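Side-chain contacts in fatty acid-binding protein 2 (Manduca sexta, PDB 1MDC), which binds fatty acids one to one inside a beta-barrel whose interior accommodates hydrophobic ligands: residues E14-F19 with A32-K37; D72-G75 with K81-Y84. One frame throughout, in Å; residues are numbered along the deposited sequence. Where two conformers were deposited one is given.

How the contacts relate
Following the chain from its N terminus, strand 8-14 runs directly into contact 1, where the start of helix 16-21 meets the end of helix 27-35; twelve residues, seven of them helical, lie in the loop so closed. Contact 2 comes later and closes a much shorter excursion, the five residues between 72-75 and 81-84, which hold the hairpin turn and the start of strand 78-87. The two are in series: neither nests in the other and their loops do not cross. Their centres are about 18 Å apart, yet they touch, L33 CD2 packing 4.1 Å from G75 CA. This joins the helical lid to the hairpin, and F19 of segment 14-19 and I74 of segment 72-75 both touch the bound palmitic acid.

Contact 1 (E14-F19 with A32-K37); sequences ENFDGF and ALVSDK
F16 turns the edge of its ring to L33: CE2 comes within 3.9 Å of L33 O, which lies near the ring plane, and within 4.3 Å of L33 CB. This is the buried inner side of the contact, and the more closely packed one, in that a single ring carbon meets two atoms of L33. With CG anti to the backbone N (chi1 -169°), the F16 ring extends toward the last turn of helix 27-35. The same ring reaches V34 less closely, CD2 standing 4.5 Å from CG1 at an oblique angle. Elsewhere the ring makes a cation-pi interaction with R128, one of the residues that bind hexadecanoate, and L33 packs on L20 of the first helix.

The partly exposed side is looser. The backbones are nearest here, with the CA atoms of D17 and V34 6.7 Å apart, but the side chains only graze: V34 CG1 lies 4.0 Å from D17 OD1, a single van der Waals approach of a methyl to a carboxylate oxygen. D17 OD2 forms a salt bridge with K21 NZ, farther along the same helix. The two segments share no hydrogen bond, and the buried surface, both sides summed, amounts to 155 Å², to which F16 and V34 contribute about equally. The evidence is therefore of two short helices that meet through van der Waals contacts, some of them of carbon with oxygen. Such a pair of short helices, inserted between the first two strands, is the helix-turn-helix lid typical of the fatty acid-binding protein barrel.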
ATOM      1  N   GLU A  14      11.990   5.372   2.372  1.00  9.71           N
ATOM      2  CA  GLU A  14      13.038   5.116   3.336  1.00 13.24           C
ATOM      3  C   GLU A  14      12.778   3.815   4.054  1.00 13.68           C
ATOM      4  O   GLU A  14      11.633   3.553   4.389  1.00  8.93           O
ATOM      5  CB  GLU A  14      12.975   6.239   4.422  1.00 11.24           C
ATOM      6  CG  GLU A  14      13.126   7.585   3.791  1.00 20.43           C
ATOM      7  CD  GLU A  14      12.967   8.707   4.751  1.00 25.49           C
ATOM      8  OE1 GLU A  14      11.787   8.790   5.293  1.00 17.17           O
ATOM      9  OE2 GLU A  14      13.854   9.450   4.985  1.00 47.72           O
ATOM     10  N   ASN A  15      13.836   3.019   4.291  1.00 11.32           N
ATOM     11  CA  ASN A  15      13.732   1.743   4.999  1.00  6.33           C
ATOM     12  C   ASN A  15      12.802   0.734   4.364  1.00  4.67           C
ATOM     13  O   ASN A  15      12.367  -0.205   5.029  1.00  9.56           O
ATOM     14  CB  ASN A  15      13.351   1.958   6.503  1.00  9.33           C
ATOM     15  CG  ASN A  15      14.403   2.773   7.241  1.00 23.28           C
ATOM     16  OD1 ASN A  15      15.574   2.835   6.827  1.00 18.44           O
ATOM     17  ND2 ASN A  15      14.003   3.419   8.322  1.00 13.30           N
ATOM     18  N   PHE A  16      12.496   0.913   3.081  1.00 10.12           N
ATOM     19  CA  PHE A  16      11.607  -0.021   2.421  1.00  9.17           C
ATOM     20  C   PHE A  16      12.268  -1.386   2.239  1.00  7.84           C
ATOM     21  O   PHE A  16      11.652  -2.423   2.368  1.00 10.69           O
ATOM     22  CB  PHE A  16      11.003   0.581   1.144  1.00 10.82           C
ATOM     23  CG  PHE A  16       9.860  -0.181   0.472  1.00 12.63           C
ATOM     24  CD1 PHE A  16       8.749  -0.588   1.194  1.00 11.04           C
ATOM     25  CD2 PHE A  16       9.920  -0.447  -0.906  1.00 11.50           C
ATOM     26  CE1 PHE A  16       7.690  -1.256   0.554  1.00 12.36           C
ATOM     27  CE2 PHE A  16       8.886  -1.132  -1.554  1.00 10.90           C
ATOM     28  CZ  PHE A  16       7.779  -1.530  -0.808  1.00  9.52           C
ATOM     29  N   ASP A  17      13.541  -1.401   1.949  1.00  8.59           N
ATOM     30  CA  ASP A  17      14.199  -2.687   1.784  1.00 14.19           C
ATOM     31  C   ASP A  17      14.152  -3.501   3.081  1.00  6.12           C
ATOM     32  O   ASP A  17      13.976  -4.717   3.110  1.00 13.01           O
ATOM     33  CB  ASP A  17      15.652  -2.409   1.351  1.00 17.35           C
ATOM     34  CG  ASP A  17      16.460  -3.690   1.131  1.00 41.67           C
ATOM     35  OD1 ASP A  17      16.376  -4.147  -0.090  1.00 49.63           O
ATOM     36  OD2 ASP A  17      17.142  -4.247   1.977  1.00100.00           O
ATOM     37  N   GLY A  18      14.307  -2.799   4.195  1.00 10.65           N
ATOM     38  CA  GLY A  18      14.287  -3.402   5.517  1.00  9.04           C
ATOM     39  C   GLY A  18      12.966  -4.018   5.796  1.00  9.37           C
ATOM     40  O   GLY A  18      12.866  -5.122   6.324  1.00  8.91           O
ATOM     41  N   PHE A  19      11.926  -3.292   5.424  1.00  8.37           N
ATOM     42  CA  PHE A  19      10.610  -3.834   5.641  1.00  8.06           C
ATOM     43  C   PHE A  19      10.392  -5.086   4.771  1.00  6.66           C
ATOM     44  O   PHE A  19       9.809  -6.057   5.229  1.00  8.82           O
ATOM     45  CB  PHE A  19       9.468  -2.797   5.227  1.00  4.21           C
ATOM     46  CG  PHE A  19       8.136  -3.463   5.031  1.00 10.12           C
ATOM     47  CD1 PHE A  19       7.395  -3.919   6.115  1.00 10.85           C
ATOM     48  CD2 PHE A  19       7.624  -3.631   3.758  1.00 12.99           C
ATOM     49  CE1 PHE A  19       6.160  -4.530   5.932  1.00 21.21           C
ATOM     50  CE2 PHE A  19       6.381  -4.268   3.557  1.00 14.94           C
ATOM     51  CZ  PHE A  19       5.653  -4.708   4.631  1.00 13.03           C
ATOM     52  N   ALA A  32      12.813  -6.074  -7.419  1.00 13.68           N
ATOM     53  CA  ALA A  32      11.803  -5.519  -8.271  1.00 11.82           C
ATOM     54  C   ALA A  32      10.978  -4.491  -7.508  1.00 13.21           C
ATOM     55  O   ALA A  32      10.698  -3.404  -7.996  1.00 15.23           O
ATOM     56  CB  ALA A  32      10.923  -6.629  -8.855  1.00 16.13           C
ATOM     57  N   LEU A  33      10.576  -4.816  -6.289  1.00  9.71           N
ATOM     58  CA  LEU A  33       9.773  -3.864  -5.531  1.00  9.38           C
ATOM     59  C   LEU A  33      10.477  -2.572  -5.210  1.00 10.70           C
ATOM     60  O   LEU A  33       9.890  -1.484  -5.263  1.00 16.24           O
ATOM     61  CB  LEU A  33       9.142  -4.461  -4.267  1.00  8.94           C
ATOM     62  CG  LEU A  33       8.042  -5.457  -4.642  1.00 13.51           C
ATOM     63  CD1 LEU A  33       7.700  -6.250  -3.376  1.00 13.80           C
ATOM     64  CD2 LEU A  33       6.784  -4.694  -5.111  1.00 13.08           C
ATOM     65  N   VAL A  34      11.749  -2.674  -4.860  1.00  9.94           N
ATOM     66  CA  VAL A  34      12.470  -1.464  -4.520  1.00 11.78           C
ATOM     67  C   VAL A  34      12.746  -0.610  -5.735  1.00  8.34           C
ATOM     68  O   VAL A  34      12.971   0.582  -5.623  1.00 16.38           O
ATOM     69  CB  VAL A  34      13.733  -1.568  -3.619  1.00 19.24           C
ATOM     70  CG1 VAL A  34      13.545  -2.508  -2.462  1.00 15.97           C
ATOM     71  CG2 VAL A  34      14.992  -1.827  -4.367  1.00 31.79           C
ATOM     72  N   SER A  35      12.745  -1.207  -6.899  0.50 24.42           N
ATOM     73  CA  SER A  35      13.045  -0.400  -8.075  0.50 32.26           C
ATOM     74  C   SER A  35      11.752   0.197  -8.684  0.50 45.93           C
ATOM     75  O   SER A  35      11.829   1.043  -9.582  0.50 40.15           O
ATOM     76  CB  SER A  35      13.749  -1.196  -9.176  0.75 19.43           C
ATOM     77  OG  SER A  35      12.825  -2.096  -9.781  0.75 19.09           O
ATOM     78  N   ASP A  36      10.593  -0.265  -8.225  1.00 11.98           N
ATOM     79  CA  ASP A  36       9.333   0.219  -8.795  1.00 11.04           C
ATOM     80  C   ASP A  36       9.090   1.708  -8.636  1.00 11.68           C
ATOM     81  O   ASP A  36       9.616   2.317  -7.719  1.00  9.89           O
ATOM     82  CB  ASP A  36       8.253  -0.499  -7.936  1.00 18.41           C
ATOM     83  CG  ASP A  36       6.812  -0.536  -8.401  1.00 22.71           C
ATOM     84  OD1 ASP A  36       6.683  -0.308  -9.661  1.00 22.02           O
ATOM     85  OD2 ASP A  36       5.885  -0.804  -7.658  1.00 20.55           O
ATOM     86  N   LYS A  37       8.274   2.279  -9.527  1.00 12.00           N
ATOM     87  CA  LYS A  37       7.912   3.695  -9.470  1.00  9.84           C
ATOM     88  C   LYS A  37       6.382   3.653  -9.609  1.00  8.21           C
ATOM     89  O   LYS A  37       5.825   4.052 -10.634  1.00 11.73           O
ATOM     90  CB  LYS A  37       8.524   4.533 -10.594  1.00 12.06           C
ATOM     91  CG  LYS A  37      10.030   4.796 -10.423  1.00 18.84           C
ATOM     92  CD  LYS A  37      10.369   5.757  -9.262  1.00 25.60           C
ATOM     93  CE  LYS A  37      11.855   6.079  -9.009  1.00 47.94           C
ATOM     94  NZ  LYS A  37      12.123   6.891  -7.786  1.00100.00           N
TER

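Contact 2 (D72-G75 with K81-Y84). With SO4 (sulfate ion), chain B.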
ATOM      1  N   ASP A  72      -6.846 -11.116  -1.069  1.00  6.45           N
ATOM      2  CA  ASP A  72      -6.211 -10.215  -2.029  1.00 11.02           C
ATOM      3  C   ASP A  72      -4.786 -10.618  -2.444  1.00  8.64           C
ATOM      4  O   ASP A  72      -4.207 -11.522  -1.872  1.00 11.18           O
ATOM      5  CB  ASP A  72      -6.157  -8.855  -1.235  1.00 12.83           C
ATOM      6  CG  ASP A  72      -5.887  -7.513  -1.946  1.00 11.92           C
ATOM      7  OD1 ASP A  72      -6.035  -7.510  -3.230  1.00  8.03           O
ATOM      8  OD2 ASP A  72      -5.552  -6.534  -1.327  1.00 11.53           O
ATOM      9  N   VAL A  73      -4.259  -9.924  -3.453  1.00 10.23           N
ATOM     10  CA  VAL A  73      -2.922 -10.151  -3.971  1.00  9.72           C
ATOM     11  C   VAL A  73      -2.289  -8.780  -4.125  1.00  8.17           C
ATOM     12  O   VAL A  73      -2.820  -7.935  -4.838  1.00 10.30           O
ATOM     13  CB  VAL A  73      -2.943 -10.870  -5.297  1.00  9.14           C
ATOM     14  CG1 VAL A  73      -1.485 -11.065  -5.697  1.00 11.07           C
ATOM     15  CG2 VAL A  73      -3.653 -12.211  -5.196  1.00 10.93           C
ATOM     16  N   ILE A  74      -1.176  -8.546  -3.441  1.00 11.30           N
ATOM     17  CA  ILE A  74      -0.496  -7.264  -3.512  1.00 15.65           C
ATOM     18  C   ILE A  74       0.997  -7.404  -3.792  1.00 22.66           C
ATOM     19  O   ILE A  74       1.563  -8.509  -3.806  1.00 14.58           O
ATOM     20  CB  ILE A  74      -0.674  -6.541  -2.163  1.00 16.03           C
ATOM     21  CG1 ILE A  74      -0.060  -7.346  -1.059  1.00 15.18           C
ATOM     22  CG2 ILE A  74      -2.172  -6.293  -1.834  1.00 20.92           C
ATOM     23  CD1 ILE A  74       0.227  -6.477   0.173  1.00 26.03           C
ATOM     24  N   GLY A  75       1.660  -6.274  -4.008  1.00 17.04           N
ATOM     25  CA  GLY A  75       3.078  -6.350  -4.261  1.00 20.37           C
ATOM     26  C   GLY A  75       3.377  -7.101  -5.525  1.00 17.27           C
ATOM     27  O   GLY A  75       2.793  -6.855  -6.563  1.00 20.10           O
ATOM     28  N   LYS A  81      -4.704 -11.339   3.241  1.00  7.83           N
ATOM     29  CA  LYS A  81      -6.058 -11.049   3.628  1.00 11.15           C
ATOM     30  C   LYS A  81      -5.906  -9.518   3.831  1.00 17.81           C
ATOM     31  O   LYS A  81      -5.062  -9.095   4.631  1.00  9.22           O
ATOM     32  CB  LYS A  81      -6.499 -11.645   4.924  1.00 12.99           C
ATOM     33  CG  LYS A  81      -7.959 -11.455   5.097  1.00 20.39           C
ATOM     34  CD  LYS A  81      -8.707 -12.482   4.282  1.00 30.26           C
ATOM     35  CE  LYS A  81      -9.481 -13.426   5.164  1.00 42.64           C
ATOM     36  NZ  LYS A  81      -9.847 -14.633   4.455  1.00 25.20           N
ATOM     37  N   SER A  82      -6.650  -8.653   3.122  1.00 10.86           N
ATOM     38  CA  SER A  82      -6.466  -7.204   3.333  1.00 12.33           C
ATOM     39  C   SER A  82      -7.694  -6.619   4.013  1.00  8.50           C
ATOM     40  O   SER A  82      -8.784  -7.168   3.898  1.00 10.52           O
ATOM     41  CB  SER A  82      -6.378  -6.440   1.942  1.00  9.89           C
ATOM     42  OG  SER A  82      -5.189  -6.544   1.230  1.00 13.63           O
ATOM     43  N   MET A  83      -7.533  -5.509   4.701  1.00  7.56           N
ATOM     44  CA  MET A  83      -8.652  -4.851   5.337  1.00  8.53           C
ATOM     45  C   MET A  83      -8.347  -3.365   5.318  1.00 12.13           C
ATOM     46  O   MET A  83      -7.342  -2.945   5.890  1.00 14.09           O
ATOM     47  CB  MET A  83      -9.020  -5.327   6.768  1.00  8.92           C
ATOM     48  CG  MET A  83     -10.397  -4.870   7.201  1.00 31.46           C
ATOM     49  SD  MET A  83     -10.162  -3.481   8.284  1.00 26.76           S
ATOM     50  CE  MET A  83     -10.216  -4.303   9.831  1.00 36.09           C
ATOM     51  N   TYR A  84      -9.163  -2.552   4.660  1.00  8.89           N
ATOM     52  CA  TYR A  84      -8.855  -1.150   4.680  1.00  7.31           C
ATOM     53  C   TYR A  84      -9.919  -0.457   5.523  1.00 14.98           C
ATOM     54  O   TYR A  84     -11.069  -0.862   5.505  1.00 12.12           O
ATOM     55  CB  TYR A  84      -9.019  -0.500   3.313  1.00 11.18           C
ATOM     56  CG  TYR A  84      -8.048  -0.819   2.214  1.00 14.85           C
ATOM     57  CD1 TYR A  84      -8.093  -2.068   1.567  1.00 11.34           C
ATOM     58  CD2 TYR A  84      -7.102   0.135   1.836  1.00 11.92           C
ATOM     59  CE1 TYR A  84      -7.208  -2.327   0.542  1.00  5.33           C
ATOM     60  CE2 TYR A  84      -6.202  -0.125   0.837  1.00  9.27           C
ATOM     61  CZ  TYR A  84      -6.274  -1.376   0.173  1.00  6.23           C
ATOM     62  OH  TYR A  84      -5.396  -1.633  -0.861  1.00 17.17           O
TER
HETATM   63  S   SO4 B 200      -2.247   0.276  -0.757  1.00 76.87           S
HETATM   64  O1  SO4 B 200      -3.629   0.684  -0.483  1.00 56.01           O
HETATM   65  O2  SO4 B 200      -1.504   1.396  -1.295  1.00100.00           O
HETATM   66  O3  SO4 B 200      -1.565  -0.134   0.479  1.00 69.51           O
HETATM   67  O4  SO4 B 200      -2.256  -0.836  -1.749  1.00 66.10           O
HETATM   68  O   HOH W   1      -5.263  -3.732  -2.257  1.00 22.48           O
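D72 OD2 is gripped by two donors: S82 OG donates to it at 2.6 Å, and a water donates to it at 3.0 Å. D72 and S82 belong to the antiparallel hairpin of strands 70-74 and 78-87, part of the barrel wall, so the bond ties the two arms side chain to side chain. S82 uses the anti lone pair of OD2, the one directed away from OD1. The D72 carboxylate reaches across because CG is anti to the backbone N (chi1 -165°), while the other oxygen, OD1, accepts a weak bond from V73 N, with an N-H...O angle of 138°. S82 OG has a second partner in H93 NE2 of the adjacent strand, which makes the serine a junction between strands. An alanine at D72 would remove both carboxylate oxygens and is likely to leave the S82 hydroxyl without its acceptor across the hairpin and the water without one of its holds. I74 CG2 stands 4.3 Å from S82 OG, a loose van der Waals approach, and I74 also contacts the bound palmitic acid. The polar chain continues through the water to Y84 OH, whose ring is stacked with H93 and F64. Beyond it sits a sulfate, probably from the crystallisation liquor and also bonded to K106 and H93: its O1 lies at the edge of the Y84 ring, 2.9 Å from OH.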